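Local coordinates for major capsid protein (Paramecium bursaria Chlorella virus 1, PDB 5TIP), which forms the outer shell of a large icosahedral virus, its glycosylated trimers assembling into a capsid about 190 nm in diameter, at residues A[237-240]-A[245-248]; A[276-281]-A[393-398]; A[306-311]-A[385-390]; A[327-332]-A[399-404]; A[378-383]-A[411-416]. One frame throughout, in Å; residues are numbered along the deposited sequence.

Contact 1 of 5, residues A[237-240]-A[245-248]; sequences TATP and QASQ
The loop that carries the chain out of strand 223-237 and into strand 247-251 shows a single side-chain amide spanning a connecting loop: Q248 reaches back over the backbone of T237, A238 and T239. Its NE2 donates to T237 O at 2.8 Å, almost straight (172°), with the acceptor close to the plane of the Q248 amide and the donor in the carbonyl plane. CG lies beside the backbone N (chi1 -80°), and the chain runs extended from there, which brings the amide across the gap to the loop.

The two strands belong to opposing sheets of the second jelly roll, so the loop is a crossover between the layers of the sandwich. At the other corner of the amide, Q248 OE1 sits 3.4 Å from A238 CA and takes a weak bond from T239 N (3.5 Å); its stronger partner is the hydroxyl of Y382, on the neighbouring strand. T239 lies across the glutamine, its OG1 3.5 Å from Q248 CD and its methyl CG2 3.7 Å from Q248 NE2. Further along, the methyl CB of A246 meets T239 O at 3.2 Å, while the A246 backbone is hydrogen-bonded to that of Y382.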
# COMPACT_ATOMS: atom_id res chain seq x y z
N THR A 237 29.81 -19.99 1.39
CA THR A 237 29.72 -20.88 2.54
C THR A 237 29.83 -20.06 3.82
O THR A 237 30.92 -19.57 4.16
CB THR A 237 30.81 -21.95 2.48
OG1 THR A 237 30.67 -22.71 1.27
CG2 THR A 237 30.70 -22.89 3.67
N ALA A 238 28.72 -19.91 4.52
CA ALA A 238 28.72 -19.24 5.82
C ALA A 238 29.13 -20.22 6.91
O ALA A 238 28.82 -21.42 6.85
CB ALA A 238 27.35 -18.65 6.13
N THR A 239 29.83 -19.71 7.92
CA THR A 239 30.37 -20.53 9.00
C THR A 239 29.96 -19.94 10.35
O THR A 239 30.81 -19.44 11.10
CB THR A 239 31.89 -20.64 8.91
OG1 THR A 239 32.48 -19.34 9.03
CG2 THR A 239 32.31 -21.26 7.59
N PRO A 240 28.68 -19.96 10.70
CA PRO A 240 28.24 -19.46 12.02
C PRO A 240 28.61 -20.56 13.03
O PRO A 240 28.55 -21.73 12.66
CB PRO A 240 26.76 -19.26 11.90
CG PRO A 240 26.36 -20.02 10.68
CD PRO A 240 27.55 -20.05 9.76
N GLN A 245 31.63 -15.97 18.30
CA GLN A 245 31.15 -15.14 17.21
C GLN A 245 32.14 -15.26 16.05
O GLN A 245 33.22 -14.67 16.09
CB GLN A 245 30.98 -13.69 17.65
CG GLN A 245 29.98 -13.49 18.77
CD GLN A 245 29.52 -12.06 18.90
OE1 GLN A 245 29.58 -11.46 19.98
NE2 GLN A 245 29.03 -11.49 17.80
N ALA A 246 31.76 -16.03 15.04
CA ALA A 246 32.62 -16.17 13.87
C ALA A 246 32.50 -14.94 12.97
O ALA A 246 31.53 -14.18 13.03
CB ALA A 246 32.25 -17.43 13.09
N SER A 247 33.52 -14.75 12.14
CA SER A 247 33.57 -13.62 11.21
C SER A 247 34.06 -14.11 9.86
O SER A 247 34.77 -15.12 9.77
CB SER A 247 34.47 -12.50 11.73
OG SER A 247 35.79 -12.95 11.93
N GLN A 248 33.68 -13.39 8.81
CA GLN A 248 34.07 -13.76 7.46
C GLN A 248 34.29 -12.50 6.62
O GLN A 248 33.74 -11.43 6.91
CB GLN A 248 33.03 -14.66 6.79
CG GLN A 248 33.11 -16.12 7.21
CD GLN A 248 32.14 -17.00 6.45
OE1 GLN A 248 30.93 -16.75 6.46
NE2 GLN A 248 32.65 -18.02 5.79

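Contact 2 of 5, residues A[276-281]-A[393-398]; sequences ALANIP and AAVLGN. With BGC (beta-D-glucopyranose), chain G; BGC (beta-D-glucopyranose), chain E; GLA (alpha-D-galactopyranose), chain B.
A278 and I280 meet V395 and L396 in a small apolar patch between two segments that each carry a glycosylated asparagine, a loop and the end of helix 392-395 with the residues after it. In the segment 393-398, A393 faces sugar: its carbonyl O accepts from O3 of the galactose of chain B at 2.6 Å. A394 offers its carbonyl to a side chain farther on. V395, in the helix end, turns inward and splits its branches, CG2 against A278 CB at 3.9 Å and CG1 against I280 CD1 at 3.7 Å. L396 follows with CG 3.8 Å from I280 CG2. With CG1 of I280 between its backbone N and carbonyl carbon (chi1 56°), CD1 reaches V395 while CG2 is turned to the leucine. G397 O accepts from O2 of the glucose of chain G (2.9 Å), whose C1 is joined to N398 ND2. The N-H left on that nitrogen points back to A394 O (2.9 Å, 167°), fixing the rotation of the glycosylated amide. Across the contact, N279, the centre of an inverse gamma turn, carries the glucose of chain E on its own ND2. L396 also packs on N137 of a second subunit. Backbone hydrogen bonds join A276 to L309 of the 3-10 segment 307-309 and N279 to A389 just beyond strand 376-387, whose I387 touches A394 of helix 392-395 and N398 after it.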
# COMPACT_ATOMS: atom_id res chain seq x y z
N ALA A 276 16.60 -19.43 11.75
CA ALA A 276 16.74 -20.67 12.49
C ALA A 276 15.39 -21.20 12.94
O ALA A 276 14.45 -20.44 13.20
CB ALA A 276 17.64 -20.47 13.71
N LEU A 277 15.29 -22.53 13.02
CA LEU A 277 14.08 -23.16 13.53
C LEU A 277 14.11 -23.19 15.05
O LEU A 277 15.16 -23.41 15.66
CB LEU A 277 13.94 -24.58 12.97
CG LEU A 277 14.00 -24.75 11.45
CD1 LEU A 277 13.86 -26.21 11.06
CD2 LEU A 277 12.94 -23.90 10.78
N ALA A 278 12.95 -22.98 15.66
CA ALA A 278 12.85 -22.93 17.11
C ALA A 278 11.47 -23.39 17.54
O ALA A 278 10.53 -23.42 16.74
CB ALA A 278 13.13 -21.52 17.65
N ASN A 279 11.35 -23.74 18.82
CA ASN A 279 10.10 -24.24 19.39
C ASN A 279 9.20 -23.10 19.84
O ASN A 279 8.75 -23.04 20.98
CB ASN A 279 10.43 -25.19 20.54
CG ASN A 279 9.23 -26.02 21.00
OD1 ASN A 279 8.12 -25.89 20.48
ND2 ASN A 279 9.48 -26.90 21.96
N ILE A 280 8.94 -22.17 18.93
CA ILE A 280 7.95 -21.11 19.13
C ILE A 280 6.98 -21.18 17.96
O ILE A 280 7.37 -21.62 16.86
CB ILE A 280 8.62 -19.73 19.24
CG1 ILE A 280 9.49 -19.44 18.01
CG2 ILE A 280 9.43 -19.63 20.52
CD1 ILE A 280 10.17 -18.09 18.05
N PRO A 281 5.71 -20.79 18.13
CA PRO A 281 4.71 -20.99 17.07
C PRO A 281 5.12 -20.43 15.72
O PRO A 281 5.42 -19.25 15.58
CB PRO A 281 3.48 -20.25 17.62
CG PRO A 281 3.64 -20.32 19.10
CD PRO A 281 5.11 -20.21 19.35
N ALA A 393 11.03 -20.36 26.44
CA ALA A 393 11.49 -19.36 27.38
C ALA A 393 12.88 -18.83 27.02
O ALA A 393 13.17 -17.66 27.26
CB ALA A 393 11.50 -19.93 28.80
N ALA A 394 13.72 -19.68 26.43
CA ALA A 394 15.05 -19.23 26.01
C ALA A 394 15.01 -18.45 24.70
O ALA A 394 15.78 -17.50 24.53
CB ALA A 394 15.99 -20.42 25.89
N VAL A 395 14.11 -18.82 23.78
CA VAL A 395 14.05 -18.14 22.49
C VAL A 395 13.35 -16.79 22.62
O VAL A 395 13.79 -15.79 22.03
CB VAL A 395 13.37 -19.04 21.45
CG1 VAL A 395 13.21 -18.30 20.13
CG2 VAL A 395 14.16 -20.32 21.24
N LEU A 396 12.27 -16.73 23.39
CA LEU A 396 11.50 -15.49 23.52
C LEU A 396 12.07 -14.53 24.56
O LEU A 396 11.46 -13.49 24.80
CB LEU A 396 10.05 -15.82 23.88
CG LEU A 396 9.26 -16.63 22.85
CD1 LEU A 396 7.84 -16.88 23.34
CD2 LEU A 396 9.25 -15.93 21.50
N GLY A 397 13.20 -14.85 25.18
CA GLY A 397 13.78 -13.97 26.17
C GLY A 397 15.29 -14.03 26.25
O GLY A 397 15.84 -14.56 27.22
N ASN A 398 15.98 -13.49 25.25
CA ASN A 398 17.43 -13.51 25.22
C ASN A 398 17.94 -12.16 24.72
O ASN A 398 17.18 -11.21 24.54
CB ASN A 398 17.95 -14.67 24.36
CG ASN A 398 18.88 -15.58 25.13
OD1 ASN A 398 20.05 -15.26 25.34
ND2 ASN A 398 18.37 -16.73 25.55
C2 BGC G . 18.36 -17.35 27.87
C3 BGC G . 19.05 -18.16 28.96
C4 BGC G . 19.46 -19.51 28.40
C5 BGC G . 20.30 -19.34 27.15
C6 BGC G . 20.71 -20.69 26.57
C1 BGC G . 19.19 -17.30 26.59
O2 BGC G . 18.12 -16.02 28.34
O3 BGC G . 18.13 -18.37 30.03
O4 BGC G . 20.20 -20.24 29.39
O5 BGC G . 19.57 -18.61 26.16
O6 BGC G . 19.54 -21.37 26.10
C2 BGC E . 8.93 -28.57 23.50
C3 BGC E . 7.89 -29.16 24.44
C4 BGC E . 7.19 -28.04 25.18
C5 BGC E . 6.64 -26.99 24.22
C6 BGC E . 6.03 -25.83 24.99
C1 BGC E . 8.32 -27.51 22.59
O2 BGC E . 9.51 -29.61 22.72
O3 BGC E . 8.55 -29.98 25.41
O4 BGC E . 6.12 -28.57 25.97
O5 BGC E . 7.68 -26.50 23.36
O6 BGC E . 5.57 -24.83 24.08
C1 GLA B . 15.05 -16.83 32.39
C2 GLA B . 13.73 -16.98 31.65
C3 GLA B . 13.90 -16.40 30.25
C4 GLA B . 14.29 -14.94 30.38
C5 GLA B . 15.58 -14.81 31.18
C6 GLA B . 15.98 -13.36 31.37
O2 GLA B . 13.42 -18.37 31.58
O3 GLA B . 12.69 -16.49 29.49
O4 GLA B . 13.24 -14.25 31.06
O5 GLA B . 15.42 -15.45 32.45
O6 GLA B . 17.32 -13.28 31.89

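Contact 3 of 5, residues A[306-311]-A[385-390]; sequences NEQLAV and CSIDAT. With BGC (beta-D-glucopyranose), chain G; GLA (alpha-D-galactopyranose), chain C.
Beside the glycan site at the end of strand 376-387, Q308 and I387 meet at about a right angle, the amide NE2 of the glutamine 3.9 Å from the methyl CD1 of the isoleucine. The bend of Q308 at chi2 (75°) brings the amide there; its NE2 is satisfied by T399 O, so the isoleucine simply packs against a group held from elsewhere. A looser apolar touch joins V311 CG2 and C385 SG at 4.3 Å.

Each segment holds an Asx turn, a side-chain oxygen accepting from the backbone N two residues on. In the first, N306 OD1 receives Q308 N at 3.0 Å, from above the carbonyl plane, where the 3-10 segment 307-309 starts. In the second, D388 OD1 is gripped twice by T390: N approaches at 2.9 Å from above the carboxylate plane, and OG1 donates at 2.7 Å from the syn side, both from the same face. The pair holds T390 OG1 in position to accept, in turn, from O3 of the galactose of chain C (2.9 Å). D388 N donates nearly straight (167°) to O6 of the glucose of chain G at 3.0 Å, and CG2 of I387 lies 3.7 Å from the ring oxygen O5 of that sugar.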
# COMPACT_ATOMS: atom_id res chain seq x y z
N ASN A 306 10.95 -12.40 13.25
CA ASN A 306 11.67 -12.41 14.52
C ASN A 306 13.16 -12.28 14.25
O ASN A 306 13.78 -13.20 13.71
CB ASN A 306 11.36 -13.69 15.29
CG ASN A 306 11.72 -13.58 16.76
OD1 ASN A 306 12.55 -12.76 17.14
ND2 ASN A 306 11.09 -14.41 17.58
N GLU A 307 13.73 -11.13 14.61
CA GLU A 307 15.16 -10.92 14.43
C GLU A 307 15.99 -11.87 15.29
O GLU A 307 17.12 -12.20 14.94
CB GLU A 307 15.52 -9.46 14.73
CG GLU A 307 17.00 -9.16 14.81
CD GLU A 307 17.73 -9.44 13.50
OE1 GLU A 307 17.09 -9.38 12.43
OE2 GLU A 307 18.95 -9.73 13.56
N GLN A 308 15.42 -12.33 16.41
CA GLN A 308 16.15 -13.23 17.29
C GLN A 308 16.55 -14.52 16.59
O GLN A 308 17.51 -15.17 17.01
CB GLN A 308 15.29 -13.55 18.53
CG GLN A 308 16.04 -14.26 19.64
CD GLN A 308 16.96 -13.32 20.40
OE1 GLN A 308 16.49 -12.45 21.15
NE2 GLN A 308 18.26 -13.46 20.20
N LEU A 309 15.84 -14.91 15.53
CA LEU A 309 16.13 -16.12 14.79
C LEU A 309 17.04 -15.89 13.58
O LEU A 309 17.39 -16.85 12.89
CB LEU A 309 14.83 -16.80 14.33
CG LEU A 309 13.85 -17.18 15.44
CD1 LEU A 309 12.60 -17.82 14.85
CD2 LEU A 309 14.51 -18.11 16.44
N ALA A 310 17.43 -14.64 13.31
CA ALA A 310 18.40 -14.36 12.27
C ALA A 310 19.81 -14.58 12.80
O ALA A 310 20.06 -14.57 14.01
CB ALA A 310 18.23 -12.94 11.74
N VAL A 311 20.76 -14.78 11.87
CA VAL A 311 22.08 -15.25 12.27
C VAL A 311 23.11 -14.13 12.24
O VAL A 311 24.10 -14.17 12.99
CB VAL A 311 22.51 -16.44 11.39
CG1 VAL A 311 22.77 -15.99 9.96
CG2 VAL A 311 23.72 -17.15 11.98
N CYS A 385 25.39 -18.81 18.30
CA CYS A 385 24.23 -19.70 18.21
C CYS A 385 24.20 -20.61 19.44
O CYS A 385 24.37 -21.83 19.36
CB CYS A 385 24.27 -20.49 16.91
SG CYS A 385 24.63 -19.49 15.46
N SER A 386 23.96 -19.99 20.59
CA SER A 386 24.05 -20.68 21.87
C SER A 386 22.70 -20.89 22.55
O SER A 386 22.65 -21.57 23.58
CB SER A 386 24.97 -19.91 22.82
OG SER A 386 24.50 -18.59 23.02
N ILE A 387 21.62 -20.34 22.00
CA ILE A 387 20.31 -20.47 22.63
C ILE A 387 19.72 -21.84 22.33
O ILE A 387 19.84 -22.35 21.21
CB ILE A 387 19.36 -19.36 22.14
CG1 ILE A 387 19.98 -17.98 22.35
CG2 ILE A 387 18.02 -19.46 22.86
CD1 ILE A 387 19.10 -16.87 21.83
N ASP A 388 19.10 -22.45 23.34
CA ASP A 388 18.41 -23.71 23.13
C ASP A 388 17.17 -23.44 22.29
O ASP A 388 16.25 -22.76 22.74
CB ASP A 388 18.03 -24.33 24.48
CG ASP A 388 17.30 -25.66 24.34
OD1 ASP A 388 17.05 -26.13 23.21
OD2 ASP A 388 16.96 -26.25 25.39
N ALA A 389 17.14 -23.99 21.08
CA ALA A 389 16.05 -23.73 20.16
C ALA A 389 14.76 -24.42 20.57
O ALA A 389 13.68 -24.03 20.10
CB ALA A 389 16.44 -24.14 18.74
N THR A 390 14.83 -25.44 21.42
CA THR A 390 13.65 -26.17 21.85
C THR A 390 12.96 -25.53 23.05
O THR A 390 11.89 -25.99 23.45
CB THR A 390 14.00 -27.61 22.20
OG1 THR A 390 14.78 -27.63 23.41
CG2 THR A 390 14.82 -28.23 21.08
C2 BGC G . 18.36 -17.35 27.87
C3 BGC G . 19.05 -18.16 28.96
C4 BGC G . 19.46 -19.51 28.40
C5 BGC G . 20.30 -19.34 27.15
C6 BGC G . 20.71 -20.69 26.57
C1 BGC G . 19.19 -17.30 26.59
O2 BGC G . 18.12 -16.02 28.34
O3 BGC G . 18.13 -18.37 30.03
O4 BGC G . 20.20 -20.24 29.39
O5 BGC G . 19.57 -18.61 26.16
O6 BGC G . 19.54 -21.37 26.10
C1 GLA C . 11.93 -32.47 25.83
C2 GLA C . 13.19 -31.65 26.08
C3 GLA C . 13.40 -30.64 24.96
C4 GLA C . 13.39 -31.34 23.61
C5 GLA C . 12.10 -32.13 23.46
C6 GLA C . 12.08 -32.88 22.14
O2 GLA C . 13.06 -30.94 27.32
O3 GLA C . 14.64 -29.95 25.16
O4 GLA C . 14.53 -32.21 23.51
O5 GLA C . 11.97 -33.06 24.53
O6 GLA C . 10.87 -33.63 22.05

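Contact 4 of 5, residues A[327-332]-A[399-404]; sequences TRKGSY and TETVTA
K329 and E400 illustrate how a lysine and a glutamate may pack closely without joining their charges. The tight part is the aliphatic run of the lysine laid along one carboxylate oxygen: E400 OE2 is 3.4 Å from K329 CG, 3.5 Å from CD of that lysine and 3.6 Å from its CE. Bent at chi2 (-65°) and extended from there on, the lysine passes obliquely across the glutamate, which stretches to meet it with CG opposite its own backbone N (chi1 -179°). The ammonium overshoots the carboxylate, leaving K329 NZ 4.4 Å from E400 OE2, beyond a salt bridge though near enough that the two charges probably still attract. E400 has a firmer partner in R145 of a second subunit, with which OE2 forms a salt bridge.

Here strand 322-329 hands over to helix 330-341, and the junction lies against a neighbouring jelly roll in the trimer. Y332 CE1 lies 3.2 Å above one face of the R328 guanidinium, offset toward its rim; R328 also bridges to E72 of the second subunit and meets W204 of that subunit in a cation-pi contact.

The other parts of the contact are looser. K329 NZ comes no nearer than 4.1 Å to T401 CG2, and its ion pair with D313 is long and weak. S331 reaches E400 through a water: the water donates to E400 OE2 at 2.9 Å and is also hydrogen-bonded to S331 OG, which has a further partner in the hydroxyl of Y147 of the second subunit.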
# COMPACT_ATOMS: atom_id res chain seq x y z
N THR A 327 30.38 -0.18 10.72
CA THR A 327 29.68 -1.44 10.97
C THR A 327 28.32 -1.19 11.60
O THR A 327 28.20 -0.43 12.57
CB THR A 327 30.52 -2.33 11.88
OG1 THR A 327 31.80 -2.55 11.29
CG2 THR A 327 29.83 -3.67 12.09
N ARG A 328 27.29 -1.83 11.05
CA ARG A 328 25.94 -1.77 11.59
C ARG A 328 25.46 -3.18 11.89
O ARG A 328 25.96 -4.17 11.34
CB ARG A 328 24.97 -1.09 10.62
CG ARG A 328 25.40 0.30 10.16
CD ARG A 328 25.44 1.28 11.32
NE ARG A 328 24.11 1.64 11.80
CZ ARG A 328 23.38 2.63 11.31
NH1 ARG A 328 23.84 3.37 10.31
NH2 ARG A 328 22.18 2.89 11.81
N LYS A 329 24.47 -3.27 12.78
CA LYS A 329 23.91 -4.57 13.14
C LYS A 329 23.13 -5.17 11.97
O LYS A 329 22.77 -4.48 11.01
CB LYS A 329 23.00 -4.43 14.36
CG LYS A 329 23.72 -4.03 15.64
CD LYS A 329 24.70 -5.10 16.09
CE LYS A 329 25.32 -4.74 17.43
NZ LYS A 329 26.26 -5.79 17.91
N GLY A 330 22.87 -6.47 12.07
CA GLY A 330 22.10 -7.14 11.03
C GLY A 330 20.68 -6.62 10.93
O GLY A 330 20.10 -6.59 9.84
N SER A 331 20.10 -6.20 12.05
CA SER A 331 18.75 -5.65 12.04
C SER A 331 18.68 -4.32 11.30
O SER A 331 17.59 -3.93 10.85
CB SER A 331 18.23 -5.49 13.47
OG SER A 331 19.16 -4.78 14.26
N TYR A 332 19.80 -3.61 11.18
CA TYR A 332 19.81 -2.37 10.41
C TYR A 332 19.56 -2.63 8.93
O TYR A 332 18.77 -1.92 8.29
CB TYR A 332 21.14 -1.64 10.60
CG TYR A 332 21.41 -0.56 9.57
CD1 TYR A 332 20.86 0.70 9.71
CD2 TYR A 332 22.22 -0.81 8.47
CE1 TYR A 332 21.10 1.69 8.77
CE2 TYR A 332 22.47 0.17 7.53
CZ TYR A 332 21.90 1.42 7.69
OH TYR A 332 22.15 2.40 6.76
N THR A 399 19.25 -12.09 24.50
CA THR A 399 19.96 -10.86 24.21
C THR A 399 20.15 -10.69 22.70
O THR A 399 19.69 -11.49 21.89
CB THR A 399 21.29 -10.83 24.96
OG1 THR A 399 22.10 -11.92 24.52
CG2 THR A 399 21.05 -10.95 26.45
N GLU A 400 20.87 -9.62 22.33
CA GLU A 400 20.91 -9.19 20.94
C GLU A 400 21.89 -9.99 20.09
O GLU A 400 21.62 -10.24 18.91
CB GLU A 400 21.27 -7.70 20.85
CG GLU A 400 21.30 -7.16 19.43
CD GLU A 400 21.95 -5.79 19.34
OE1 GLU A 400 22.53 -5.33 20.34
OE2 GLU A 400 21.89 -5.18 18.25
N THR A 401 23.01 -10.42 20.66
CA THR A 401 24.10 -10.99 19.88
C THR A 401 24.08 -12.52 19.87
O THR A 401 25.10 -13.14 19.53
CB THR A 401 25.45 -10.49 20.41
OG1 THR A 401 25.60 -10.87 21.78
CG2 THR A 401 25.52 -8.98 20.30
N VAL A 402 22.96 -13.14 20.23
CA VAL A 402 22.84 -14.59 20.24
C VAL A 402 21.59 -15.00 19.47
O VAL A 402 20.66 -14.22 19.28
CB VAL A 402 22.80 -15.16 21.67
CG1 VAL A 402 24.15 -14.98 22.35
CG2 VAL A 402 21.71 -14.49 22.48
N THR A 403 21.60 -16.25 19.01
CA THR A 403 20.47 -16.84 18.30
C THR A 403 20.41 -18.32 18.64
O THR A 403 21.24 -18.85 19.38
CB THR A 403 20.57 -16.61 16.79
OG1 THR A 403 19.41 -17.14 16.15
CG2 THR A 403 21.81 -17.29 16.23
N ALA A 404 19.40 -18.99 18.10
CA ALA A 404 19.19 -20.41 18.38
C ALA A 404 20.33 -21.24 17.81
O ALA A 404 20.95 -20.90 16.80
CB ALA A 404 17.86 -20.88 17.79
O HOH W 1 20.10 -6.17 16.18

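Contact 5 of 5, residues A[378-383]-A[411-416]; sequences LSLTYK and TALNIY
L380 and L413 meet tip to tip, methyl CD1 of the first 3.7 Å from CD2 of the second, a textbook case of two sheets held face to face by their inward side chains. A second apolar pair lies alongside: the side chains of L378 and I415 cross obliquely, CD2 of the first 4.0 Å from CD1 of the second. The partners use different first torsions: L413 has CG anti to the backbone N (chi1 168°), whereas L380 has it beside the N (chi1 -60°). No hydrogen bond links the segments. Their backbones stand well apart, 9.7 Å between the CA atoms of L378 and I415 and 10.9 Å between those of L380 and L413, and run in opposite senses, one segment in each of the two facing sheets of the jelly roll.

The polar and aromatic contacts lead elsewhere. Y382 sets its ring against F265 with the planes at about 75°; N414 is hydrogen-bonded to S235 and N264 from the reverse side of its strand, where Y416 stacks on F232.

Strand 376-387 lies between strands 247-251 and 312-319 in one sheet, while strand 412-426 pairs with strands 223-237 and 257-266 in the other; I250 touches L380, L413 and I415 between the layers.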
# COMPACT_ATOMS: atom_id res chain seq x y z
N LEU A 378 32.52 -7.92 1.70
CA LEU A 378 31.46 -7.89 2.69
C LEU A 378 31.98 -8.55 3.97
O LEU A 378 32.14 -9.77 4.02
CB LEU A 378 30.21 -8.60 2.17
CG LEU A 378 29.04 -8.70 3.15
CD1 LEU A 378 28.49 -7.32 3.48
CD2 LEU A 378 27.94 -9.59 2.59
N SER A 379 32.24 -7.74 4.99
CA SER A 379 32.75 -8.24 6.26
C SER A 379 31.57 -8.58 7.16
O SER A 379 30.75 -7.72 7.47
CB SER A 379 33.65 -7.20 6.93
OG SER A 379 34.20 -7.70 8.13
N LEU A 380 31.50 -9.84 7.58
CA LEU A 380 30.36 -10.35 8.34
C LEU A 380 30.81 -10.78 9.73
O LEU A 380 31.96 -11.18 9.94
CB LEU A 380 29.71 -11.54 7.62
CG LEU A 380 29.14 -11.29 6.23
CD1 LEU A 380 28.62 -12.59 5.64
CD2 LEU A 380 28.03 -10.25 6.29
N THR A 381 29.88 -10.69 10.68
CA THR A 381 30.07 -11.21 12.02
C THR A 381 28.77 -11.85 12.47
O THR A 381 27.72 -11.21 12.42
CB THR A 381 30.49 -10.11 13.01
OG1 THR A 381 31.76 -9.57 12.61
CG2 THR A 381 30.62 -10.68 14.42
N TYR A 382 28.84 -13.11 12.89
CA TYR A 382 27.65 -13.88 13.23
C TYR A 382 27.40 -13.84 14.73
O TYR A 382 28.30 -13.63 15.54
CB TYR A 382 27.80 -15.33 12.76
CG TYR A 382 28.07 -15.45 11.28
CD1 TYR A 382 27.05 -15.29 10.35
CD2 TYR A 382 29.35 -15.71 10.81
CE1 TYR A 382 27.30 -15.40 9.00
CE2 TYR A 382 29.60 -15.82 9.46
CZ TYR A 382 28.58 -15.66 8.56
OH TYR A 382 28.82 -15.77 7.21
N LYS A 383 26.13 -14.05 15.09
CA LYS A 383 25.77 -14.19 16.48
C LYS A 383 26.28 -15.51 17.04
O LYS A 383 26.64 -16.43 16.29
CB LYS A 383 24.25 -14.10 16.66
CG LYS A 383 23.63 -12.82 16.12
CD LYS A 383 22.12 -12.86 16.27
CE LYS A 383 21.48 -11.62 15.66
NZ LYS A 383 19.99 -11.70 15.74
N THR A 411 24.06 -22.23 6.07
CA THR A 411 25.42 -22.27 5.54
C THR A 411 25.53 -21.77 4.11
O THR A 411 26.65 -21.63 3.61
CB THR A 411 25.97 -23.70 5.61
OG1 THR A 411 25.07 -24.59 4.94
CG2 THR A 411 26.12 -24.13 7.06
N ALA A 412 24.41 -21.50 3.44
CA ALA A 412 24.42 -21.00 2.07
C ALA A 412 24.19 -19.49 2.10
O ALA A 412 23.10 -19.03 2.43
CB ALA A 412 23.35 -21.70 1.23
N LEU A 413 25.23 -18.73 1.75
CA LEU A 413 25.15 -17.28 1.68
C LEU A 413 24.96 -16.88 0.22
O LEU A 413 25.87 -17.05 -0.60
CB LEU A 413 26.41 -16.64 2.27
CG LEU A 413 26.60 -15.14 2.01
CD1 LEU A 413 25.44 -14.34 2.58
CD2 LEU A 413 27.92 -14.66 2.60
N ASN A 414 23.79 -16.35 -0.10
CA ASN A 414 23.47 -15.89 -1.45
C ASN A 414 23.53 -14.37 -1.48
O ASN A 414 22.77 -13.71 -0.77
CB ASN A 414 22.08 -16.38 -1.87
CG ASN A 414 21.94 -17.88 -1.77
OD1 ASN A 414 22.42 -18.62 -2.63
ND2 ASN A 414 21.26 -18.34 -0.73
N ILE A 415 24.42 -13.82 -2.30
CA ILE A 415 24.59 -12.38 -2.44
C ILE A 415 24.16 -11.98 -3.84
O ILE A 415 24.67 -12.52 -4.83
CB ILE A 415 26.04 -11.95 -2.16
CG1 ILE A 415 26.50 -12.49 -0.80
CG2 ILE A 415 26.16 -10.44 -2.20
CD1 ILE A 415 27.95 -12.20 -0.50
N TYR A 416 23.23 -11.04 -3.93
CA TYR A 416 22.69 -10.57 -5.19
C TYR A 416 23.05 -9.11 -5.41
O TYR A 416 23.19 -8.34 -4.46
CB TYR A 416 21.17 -10.75 -5.25
CG TYR A 416 20.72 -12.18 -5.10
CD1 TYR A 416 20.72 -13.05 -6.18
CD2 TYR A 416 20.30 -12.67 -3.87
CE1 TYR A 416 20.31 -14.36 -6.05
CE2 TYR A 416 19.89 -13.98 -3.72
CZ TYR A 416 19.90 -14.82 -4.82
OH TYR A 416 19.50 -16.12 -4.68

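Overall arrangement
Taken together, the five contacts follow the second jelly roll from its interior to its sugar-coated loops. Contact 5 is the buried core, purely apolar between opposed sheets; contact 1 lies next to it at the surface, where polar backbone and amide groups take over and Y382 joins the two. Contacts 2 and 3 are also buried, but among loops, with few apolar touches and several polar bonds to glycans; they share the glucose of chain G. Contact 4, on the surface, is charged and relies on a second subunit, which contacts 2 and 3 also meet. Strand 376-387 serves contacts 3 and 5, and K383 on it links both with contact 4.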